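PDB 2ZWI: alpha-/beta-galactoside alpha-2,3-sialyltransferase from Photobacterium phosphoreum, which probably transfers sialic acid from CMP-sialic acid to the galactose of an acceptor, in alpha-2,3 linkage. Local coordinates for residues K94-L99 with T103-N108; A307-D312 with F326-N331; I253-E258 with F337-S342. All coordinates share one frame; numbering follows the deposited sequence.

Overall arrangement
The chain folds as two parallel-sheet domains of the GT-B kind. Contact 1 belongs to the seven-stranded sheet and contacts 2 and 3 to the six-stranded one, with the centres of contacts 1 and 3 about 47 Å apart on opposite sides of the chain's centre. Contact 3 is buried and made of aliphatic-aromatic packing. Contacts 1 and 2 are partly buried and more mixed: a water bridge borders the isoleucines of contact 1, while in contact 2 an isoleucine meets serine and backbone beside the CMP pocket. Contacts 2 and 3 touch each other through Phe326 and Ile338, where helix 325-328 and strand 334-340, which follow each other in the chain, meet.

Contact 1. Residues K94-L99 with T103-N108; sequences KSIEAL and TEIELN
Ile96, near the end of helix 86-98, drops its CG2 methyl between Thr103, just before strand 104-110, and Ile105 within it. This is the tight part. CG2 lies 3.7 Å from CB of Thr103, whose side chain crosses that of Ile96 at about a right angle, and 3.8 Å from CD1 of Ile105, the two isoleucines meeting tip to tip. With CG1 beside the backbone N (chi1 -63°), Ile96 leaves CG2 anti to that N and pointed at Thr103 and Ile105. Leu65, Val77 and Ile93 add aliphatic neighbours from helix 58-70, strand 74-82 and the isoleucine's own helix. Helix 86-98 is the crossover of the beta-alpha-beta unit that links parallel neighbours 74-82 and 104-110 in the N-terminal Rossmann-like sheet, and the contact lies away from the CMP and zinc sites.

The rim is looser and polar. Glu97, bent at chi2 (-78°), brings its carboxylate slantwise to the tip of Ile105, OE2 standing 3.8 Å from CD1; that oxygen takes its hydrogen bond from Tyr166 OH. Elsewhere on the rim, a water donates to Ile96 O at 2.7 Å and also bonds Thr103 OG1 at 3.0 Å. With no direct hydrogen bond between 94-99 and 103-108, the match rests on methyl packing, and the water joins the helix to the loop residue before the strand.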
loop_
_atom_site.group_PDB
_atom_site.type_symbol
_atom_site.label_atom_id
_atom_site.label_comp_id
_atom_site.label_asym_id
_atom_site.label_seq_id
_atom_site.Cartn_x
_atom_site.Cartn_y
_atom_site.Cartn_z
ATOM N N LYS A 94 3.200 -0.445 23.473
ATOM C CA LYS A 94 3.626 0.256 24.687
ATOM C C LYS A 94 2.477 0.385 25.707
ATOM O O LYS A 94 2.643 0.052 26.880
ATOM C CB LYS A 94 4.191 1.633 24.294
ATOM C CG LYS A 94 4.718 2.521 25.434
ATOM C CD LYS A 94 5.915 3.348 24.928
ATOM C CE LYS A 94 5.558 4.773 24.532
ATOM N NZ LYS A 94 6.243 5.771 25.451
ATOM N N SER A 95 1.310 0.829 25.241
ATOM C CA SER A 95 0.158 1.065 26.116
ATOM C C SER A 95 -0.397 -0.235 26.712
ATOM O O SER A 95 -0.709 -0.287 27.903
ATOM C CB SER A 95 -0.937 1.829 25.370
ATOM O OG SER A 95 -0.423 3.013 24.778
ATOM N N ILE A 96 -0.509 -1.276 25.885
ATOM C CA ILE A 96 -0.937 -2.612 26.339
ATOM C C ILE A 96 0.015 -3.222 27.385
ATOM O O ILE A 96 -0.438 -3.679 28.449
ATOM C CB ILE A 96 -1.097 -3.609 25.149
ATOM C CG1 ILE A 96 -2.187 -3.139 24.185
ATOM C CG2 ILE A 96 -1.393 -5.030 25.659
ATOM C CD1 ILE A 96 -2.205 -3.894 22.871
ATOM N N GLU A 97 1.314 -3.246 27.071
ATOM C CA GLU A 97 2.350 -3.808 27.961
ATOM C C GLU A 97 2.440 -3.087 29.310
ATOM O O GLU A 97 2.665 -3.728 30.345
ATOM C CB GLU A 97 3.737 -3.780 27.298
ATOM C CG GLU A 97 3.877 -4.584 25.993
ATOM C CD GLU A 97 4.031 -6.090 26.204
ATOM O OE1 GLU A 97 3.714 -6.597 27.311
ATOM O OE2 GLU A 97 4.475 -6.780 25.251
ATOM N N ALA A 98 2.281 -1.762 29.281
ATOM C CA ALA A 98 2.316 -0.917 30.485
ATOM C C ALA A 98 1.320 -1.388 31.542
ATOM O O ALA A 98 1.646 -1.444 32.720
ATOM C CB ALA A 98 2.040 0.534 30.124
ATOM N N LEU A 99 0.116 -1.733 31.089
ATOM C CA LEU A 99 -0.966 -2.183 31.950
ATOM C C LEU A 99 -0.625 -3.456 32.738
ATOM O O LEU A 99 -1.216 -3.706 33.788
ATOM C CB LEU A 99 -2.264 -2.354 31.152
ATOM C CG LEU A 99 -2.887 -1.134 30.467
ATOM C CD1 LEU A 99 -4.114 -1.559 29.659
ATOM C CD2 LEU A 99 -3.251 -0.018 31.462
ATOM N N THR A 103 -1.450 -9.615 28.425
ATOM C CA THR A 103 -2.235 -9.678 27.202
ATOM C C THR A 103 -1.357 -10.252 26.095
ATOM O O THR A 103 -0.215 -9.833 25.929
ATOM C CB THR A 103 -2.738 -8.262 26.800
ATOM O OG1 THR A 103 -3.368 -7.642 27.927
ATOM C CG2 THR A 103 -3.727 -8.330 25.657
ATOM N N GLU A 104 -1.880 -11.223 25.358
ATOM C CA GLU A 104 -1.175 -11.736 24.183
ATOM C C GLU A 104 -1.265 -10.689 23.084
ATOM O O GLU A 104 -2.319 -10.092 22.893
ATOM C CB GLU A 104 -1.785 -13.056 23.717
ATOM C CG GLU A 104 -1.491 -14.225 24.655
ATOM C CD GLU A 104 -2.280 -15.482 24.321
ATOM O OE1 GLU A 104 -2.735 -15.622 23.164
ATOM O OE2 GLU A 104 -2.430 -16.344 25.223
ATOM N N ILE A 105 -0.154 -10.444 22.389
ATOM C CA ILE A 105 -0.144 -9.501 21.259
ATOM C C ILE A 105 0.351 -10.189 19.992
ATOM O O ILE A 105 1.384 -10.849 20.002
ATOM C CB ILE A 105 0.736 -8.250 21.528
ATOM C CG1 ILE A 105 0.171 -7.427 22.688
ATOM C CG2 ILE A 105 0.835 -7.379 20.271
ATOM C CD1 ILE A 105 1.191 -6.520 23.368
ATOM N N GLU A 106 -0.405 -10.029 18.911
ATOM C CA GLU A 106 -0.021 -10.519 17.589
ATOM C C GLU A 106 -0.110 -9.375 16.593
ATOM O O GLU A 106 -0.955 -8.490 16.737
ATOM C CB GLU A 106 -0.924 -11.679 17.162
ATOM C CG GLU A 106 -0.726 -12.908 18.043
ATOM C CD GLU A 106 -1.531 -14.112 17.597
ATOM O OE1 GLU A 106 -1.532 -15.124 18.342
ATOM O OE2 GLU A 106 -2.153 -14.054 16.513
ATOM N N LEU A 107 0.757 -9.395 15.586
ATOM C CA LEU A 107 0.927 -8.247 14.687
ATOM C C LEU A 107 0.748 -8.620 13.226
ATOM O O LEU A 107 1.245 -9.651 12.784
ATOM C CB LEU A 107 2.313 -7.614 14.865
ATOM C CG LEU A 107 2.758 -7.225 16.282
ATOM C CD1 LEU A 107 4.198 -6.789 16.286
ATOM C CD2 LEU A 107 1.851 -6.127 16.870
ATOM N N ASN A 108 0.034 -7.771 12.496
ATOM C CA ASN A 108 -0.032 -7.828 11.039
ATOM C C ASN A 108 0.378 -6.464 10.482
ATOM O O ASN A 108 -0.334 -5.470 10.705
ATOM C CB ASN A 108 -1.456 -8.172 10.572
ATOM C CG ASN A 108 -1.896 -9.565 11.006
ATOM O OD1 ASN A 108 -2.782 -9.717 11.856
ATOM N ND2 ASN A 108 -1.276 -10.583 10.435
HETATM O O HOH W 1 -1.393 -6.028 29.438
#

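Contact 2. Residues A307-D312 with F326-N331; sequences ALIMTD and FFSLPN
Ile309 meets one flat group, the peptide joining Ser328 to Leu329, and one puckered ring, that of Pro330. Its CD1 lies over one face of the peptide, 3.5 Å from Ser328 O. The proline offers its CD-CG side, with CD 3.9 Å from Ile309 CG2 and the two side chains lying at a slant. The aromatic rings of the same segment serve other partners: Phe327 meets Tyr117 with the planes about 30° apart, and Phe326 packs on Met355 and Val318.

The closest approach is that of Ile309 CD1 to Ser328 OG, 3.3 Å, a snug methyl-to-oxygen contact. Ser328 OG sits between its backbone N and carbonyl carbon (chi1 60°) and bonds weakly to Val325 O.

Both segments belong to the C-terminal domain of the GT-B fold and border the nucleotide pocket. Helix 305-310 opens with Phe305 and Glu306, and helix 325-328 follows Ser323 and Ser324, all four of which bind CMP; Ile309 thus bridges from one pocket-bearing helix to the end of the other and the residues after it. A glycerol, probably from the crystallisation liquor, bonds to Ser328 O.

Beyond Ile309, helix 305-310 closes in a Schellman motif with Asp312 as the C-prime residue at positive phi (55°): Ala313 N bonds to Leu308 O, and Asp312 N to Ile309 O at 3.1 Å. Ala307 O is gripped from opposite faces of its carbonyl plane, by Thr311 N and by the hydroxyl. Thr311 OG1 donates to Ala307 O at 2.8 Å.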
loop_
_atom_site.group_PDB
_atom_site.type_symbol
_atom_site.label_atom_id
_atom_site.label_comp_id
_atom_site.label_asym_id
_atom_site.label_seq_id
_atom_site.Cartn_x
_atom_site.Cartn_y
_atom_site.Cartn_z
ATOM N N ALA A 307 -8.380 0.243 -4.963
ATOM C CA ALA A 307 -9.826 -0.025 -5.030
ATOM C C ALA A 307 -10.245 -0.551 -6.415
ATOM O O ALA A 307 -11.080 -1.457 -6.513
ATOM C CB ALA A 307 -10.637 1.208 -4.633
ATOM N N LEU A 308 -9.651 0.006 -7.474
ATOM C CA LEU A 308 -9.838 -0.501 -8.831
ATOM C C LEU A 308 -9.332 -1.929 -8.956
ATOM O O LEU A 308 -9.953 -2.765 -9.622
ATOM C CB LEU A 308 -9.112 0.364 -9.873
ATOM C CG LEU A 308 -9.423 1.864 -9.956
ATOM C CD1 LEU A 308 -8.670 2.511 -11.119
ATOM C CD2 LEU A 308 -10.900 2.092 -10.083
ATOM N N ILE A 309 -8.178 -2.194 -8.350
ATOM C CA ILE A 309 -7.600 -3.529 -8.398
ATOM C C ILE A 309 -8.516 -4.527 -7.680
ATOM O O ILE A 309 -8.848 -5.581 -8.230
ATOM C CB ILE A 309 -6.165 -3.576 -7.805
ATOM C CG1 ILE A 309 -5.219 -2.673 -8.611
ATOM C CG2 ILE A 309 -5.651 -5.014 -7.807
ATOM C CD1 ILE A 309 -3.924 -2.306 -7.883
ATOM N N MET A 310 -8.905 -4.194 -6.453
ATOM C CA MET A 310 -9.651 -5.135 -5.608
ATOM C C MET A 310 -11.020 -5.476 -6.211
ATOM O O MET A 310 -11.484 -6.621 -6.094
ATOM C CB MET A 310 -9.787 -4.605 -4.171
ATOM C CG MET A 310 -10.186 -5.675 -3.150
ATOM S SD MET A 310 -9.011 -7.040 -3.063
ATOM C CE MET A 310 -7.810 -6.404 -1.901
ATOM N N THR A 311 -11.631 -4.494 -6.883
ATOM C CA THR A 311 -12.951 -4.660 -7.493
ATOM C C THR A 311 -12.899 -5.232 -8.917
ATOM O O THR A 311 -13.926 -5.318 -9.596
ATOM C CB THR A 311 -13.797 -3.343 -7.442
ATOM O OG1 THR A 311 -13.149 -2.288 -8.168
ATOM C CG2 THR A 311 -14.030 -2.903 -6.011
ATOM N N ASP A 312 -11.697 -5.634 -9.348
ATOM C CA ASP A 312 -11.432 -6.160 -10.686
ATOM C C ASP A 312 -11.894 -5.199 -11.800
ATOM O O ASP A 312 -12.538 -5.614 -12.763
ATOM C CB ASP A 312 -12.048 -7.568 -10.843
ATOM C CG ASP A 312 -11.525 -8.319 -12.058
ATOM O OD1 ASP A 312 -12.257 -9.205 -12.541
ATOM O OD2 ASP A 312 -10.402 -8.034 -12.542
ATOM N N PHE A 326 2.038 1.129 -9.267
ATOM C CA PHE A 326 2.621 0.060 -10.080
ATOM C C PHE A 326 3.072 -1.161 -9.268
ATOM O O PHE A 326 3.231 -2.232 -9.837
ATOM C CB PHE A 326 3.794 0.580 -10.925
ATOM C CG PHE A 326 3.414 1.640 -11.936
ATOM C CD1 PHE A 326 2.915 1.285 -13.195
ATOM C CD2 PHE A 326 3.587 2.991 -11.642
ATOM C CE1 PHE A 326 2.586 2.273 -14.148
ATOM C CE2 PHE A 326 3.266 3.979 -12.577
ATOM C CZ PHE A 326 2.756 3.625 -13.834
ATOM N N PHE A 327 3.277 -0.999 -7.954
ATOM C CA PHE A 327 3.670 -2.111 -7.064
ATOM C C PHE A 327 2.536 -3.088 -6.750
ATOM O O PHE A 327 2.788 -4.268 -6.484
ATOM C CB PHE A 327 4.258 -1.584 -5.752
ATOM C CG PHE A 327 5.655 -1.042 -5.883
ATOM C CD1 PHE A 327 6.758 -1.850 -5.605
ATOM C CD2 PHE A 327 5.872 0.276 -6.282
ATOM C CE1 PHE A 327 8.056 -1.347 -5.730
ATOM C CE2 PHE A 327 7.174 0.782 -6.409
ATOM C CZ PHE A 327 8.258 -0.030 -6.132
ATOM N N SER A 328 1.298 -2.607 -6.758
ATOM C CA SER A 328 0.149 -3.475 -6.471
ATOM C C SER A 328 -0.598 -3.908 -7.733
ATOM O O SER A 328 -1.489 -4.764 -7.677
ATOM C CB SER A 328 -0.811 -2.805 -5.487
ATOM O OG SER A 328 -1.312 -1.596 -6.011
ATOM N N LEU A 329 -0.232 -3.315 -8.865
ATOM C CA LEU A 329 -0.868 -3.622 -10.132
ATOM C C LEU A 329 -0.588 -5.072 -10.520
ATOM O O LEU A 329 0.564 -5.501 -10.493
ATOM C CB LEU A 329 -0.344 -2.676 -11.214
ATOM C CG LEU A 329 -1.086 -2.596 -12.539
ATOM C CD1 LEU A 329 -2.472 -2.023 -12.338
ATOM C CD2 LEU A 329 -0.297 -1.752 -13.501
ATOM N N PRO A 330 -1.642 -5.843 -10.852
ATOM C CA PRO A 330 -1.405 -7.214 -11.328
ATOM C C PRO A 330 -0.543 -7.238 -12.590
ATOM O O PRO A 330 -0.673 -6.352 -13.445
ATOM C CB PRO A 330 -2.816 -7.725 -11.618
ATOM C CG PRO A 330 -3.711 -6.882 -10.703
ATOM C CD PRO A 330 -3.082 -5.529 -10.760
ATOM N N ASN A 331 0.345 -8.229 -12.699
ATOM C CA ASN A 331 1.308 -8.291 -13.812
ATOM C C ASN A 331 0.710 -8.698 -15.167
ATOM O O ASN A 331 1.415 -8.716 -16.173
ATOM C CB ASN A 331 2.533 -9.163 -13.450
ATOM C CG ASN A 331 2.174 -10.622 -13.161
ATOM O OD1 ASN A 331 2.925 -11.332 -12.484
ATOM N ND2 ASN A 331 1.040 -11.072 -13.671
#

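Contact 3. Residues I253-E258 with F337-S342; sequences IDILTE and FIFYKS
Ile255 sets CG1 over one face of the Phe339 ring, and this pair buries most of the surface. That carbon stands 3.8 Å from the ring centroid and only 7° off the normal, a CH-pi contact almost exactly over the centre. From there CD1 runs toward the root of the ring, 3.7 Å from Phe339 CG, while CG2 reaches the CD2-CE2 side, 3.7 Å from Phe339 CE2. The two side chains run past each other in opposite directions, and with CG1, CG2 and CD1 all within 4 Å of ring atoms the isoleucine covers much of that face.

Helix 249-259 follows the strand 236-240 in the C-terminal Rossmann-like domain and covers one side of its parallel sheet. Across the sheet, strand 317-321 separates 236-240 from 334-340, yet Ile255 touches Phe239 on the first and both phenylalanines on the last.

Phe337 is the third member. Its ring swings out between backbone N and carbonyl carbon (chi1 55°), which brings CE1 to 3.8 Å from Ile255 CG2, while CD1 of Phe337 comes in plane at the edge of the Phe339 ring. Ile267 touches both aromatic side chains, and Phe239 also touches Phe337.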
loop_
_atom_site.group_PDB
_atom_site.type_symbol
_atom_site.label_atom_id
_atom_site.label_comp_id
_atom_site.label_asym_id
_atom_site.label_seq_id
_atom_site.Cartn_x
_atom_site.Cartn_y
_atom_site.Cartn_z
ATOM N N ILE A 253 1.405 16.369 -19.716
ATOM C CA ILE A 253 0.764 16.640 -21.017
ATOM C C ILE A 253 1.711 16.274 -22.154
ATOM O O ILE A 253 1.302 15.629 -23.128
ATOM C CB ILE A 253 0.318 18.129 -21.143
ATOM C CG1 ILE A 253 -0.906 18.409 -20.266
ATOM C CG2 ILE A 253 -0.022 18.501 -22.596
ATOM C CD1 ILE A 253 -1.037 19.892 -19.852
ATOM N N ASP A 254 2.976 16.674 -22.023
ATOM C CA ASP A 254 4.010 16.377 -23.022
ATOM C C ASP A 254 4.270 14.870 -23.184
ATOM O O ASP A 254 4.408 14.371 -24.313
ATOM C CB ASP A 254 5.317 17.099 -22.682
ATOM C CG ASP A 254 5.252 18.613 -22.928
ATOM O OD1 ASP A 254 6.198 19.296 -22.478
ATOM O OD2 ASP A 254 4.285 19.123 -23.560
ATOM N N ILE A 255 4.340 14.166 -22.054
ATOM C CA ILE A 255 4.466 12.697 -22.033
ATOM C C ILE A 255 3.313 12.054 -22.793
ATOM O O ILE A 255 3.520 11.126 -23.557
ATOM C CB ILE A 255 4.499 12.117 -20.597
ATOM C CG1 ILE A 255 5.806 12.472 -19.894
ATOM C CG2 ILE A 255 4.342 10.574 -20.606
ATOM C CD1 ILE A 255 5.721 12.388 -18.394
ATOM N N LEU A 256 2.101 12.532 -22.557
ATOM C CA LEU A 256 0.935 12.014 -23.264
ATOM C C LEU A 256 0.945 12.314 -24.769
ATOM O O LEU A 256 0.461 11.486 -25.564
ATOM C CB LEU A 256 -0.350 12.499 -22.620
ATOM C CG LEU A 256 -0.735 11.670 -21.406
ATOM C CD1 LEU A 256 -1.637 12.496 -20.482
ATOM C CD2 LEU A 256 -1.374 10.346 -21.822
ATOM N N THR A 257 1.496 13.462 -25.174
ATOM C CA THR A 257 1.572 13.720 -26.617
ATOM C C THR A 257 2.644 12.874 -27.297
ATOM O O THR A 257 2.429 12.415 -28.404
ATOM C CB THR A 257 1.610 15.224 -27.079
ATOM O OG1 THR A 257 2.852 15.544 -27.736
ATOM C CG2 THR A 257 1.277 16.191 -26.004
ATOM N N GLU A 258 3.765 12.627 -26.614
ATOM C CA GLU A 258 4.777 11.703 -27.115
ATOM C C GLU A 258 4.243 10.261 -27.214
ATOM O O GLU A 258 4.470 9.564 -28.214
ATOM C CB GLU A 258 6.032 11.762 -26.237
ATOM C CG GLU A 258 7.281 11.119 -26.868
ATOM C CD GLU A 258 7.764 11.844 -28.121
ATOM O OE1 GLU A 258 8.511 11.236 -28.913
ATOM O OE2 GLU A 258 7.394 13.015 -28.320
ATOM N N PHE A 337 5.143 2.221 -20.228
ATOM C CA PHE A 337 6.242 3.143 -19.909
ATOM C C PHE A 337 6.055 3.698 -18.497
ATOM O O PHE A 337 4.923 3.811 -18.029
ATOM C CB PHE A 337 6.315 4.307 -20.921
ATOM C CG PHE A 337 5.024 5.086 -21.067
ATOM C CD1 PHE A 337 4.720 6.132 -20.196
ATOM C CD2 PHE A 337 4.112 4.766 -22.070
ATOM C CE1 PHE A 337 3.531 6.846 -20.319
ATOM C CE2 PHE A 337 2.919 5.476 -22.201
ATOM C CZ PHE A 337 2.633 6.519 -21.321
ATOM N N ILE A 338 7.157 4.010 -17.813
ATOM C CA ILE A 338 7.092 4.806 -16.581
ATOM C C ILE A 338 8.096 5.953 -16.650
ATOM O O ILE A 338 9.270 5.739 -16.967
ATOM C CB ILE A 338 7.353 3.977 -15.287
ATOM C CG1 ILE A 338 6.464 2.727 -15.220
ATOM C CG2 ILE A 338 7.105 4.834 -14.050
ATOM C CD1 ILE A 338 6.700 1.881 -13.943
ATOM N N PHE A 339 7.626 7.168 -16.374
ATOM C CA PHE A 339 8.502 8.332 -16.292
ATOM C C PHE A 339 8.828 8.658 -14.854
ATOM O O PHE A 339 7.955 8.651 -13.982
ATOM C CB PHE A 339 7.901 9.563 -16.972
ATOM C CG PHE A 339 8.088 9.577 -18.464
ATOM C CD1 PHE A 339 9.021 10.431 -19.055
ATOM C CD2 PHE A 339 7.350 8.718 -19.275
ATOM C CE1 PHE A 339 9.207 10.434 -20.439
ATOM C CE2 PHE A 339 7.537 8.709 -20.651
ATOM C CZ PHE A 339 8.458 9.571 -21.237
ATOM N N TYR A 340 10.095 8.961 -14.633
ATOM C CA TYR A 340 10.596 9.302 -13.316
ATOM C C TYR A 340 11.239 10.691 -13.329
ATOM O O TYR A 340 11.883 11.079 -14.305
ATOM C CB TYR A 340 11.643 8.278 -12.883
ATOM C CG TYR A 340 11.157 6.844 -12.817
ATOM C CD1 TYR A 340 11.205 6.014 -13.941
ATOM C CD2 TYR A 340 10.652 6.314 -11.622
ATOM C CE1 TYR A 340 10.771 4.683 -13.874
ATOM C CE2 TYR A 340 10.218 4.992 -11.546
ATOM C CZ TYR A 340 10.285 4.183 -12.673
ATOM O OH TYR A 340 9.865 2.872 -12.598
ATOM N N LYS A 341 11.058 11.430 -12.238
ATOM C CA LYS A 341 11.856 12.619 -11.961
ATOM C C LYS A 341 13.173 12.083 -11.419
ATOM O O LYS A 341 13.218 11.526 -10.308
ATOM C CB LYS A 341 11.147 13.493 -10.918
ATOM C CG LYS A 341 11.947 14.669 -10.366
ATOM C CD LYS A 341 11.432 14.998 -8.969
ATOM C CE LYS A 341 12.058 16.253 -8.374
ATOM N NZ LYS A 341 11.382 16.587 -7.070
ATOM N N SER A 342 14.226 12.195 -12.228
ATOM C CA SER A 342 15.545 11.649 -11.882
ATOM C C SER A 342 16.643 12.268 -12.738
ATOM O O SER A 342 16.359 13.026 -13.667
ATOM C CB SER A 342 15.563 10.137 -12.064
ATOM O OG SER A 342 16.795 9.591 -11.631
#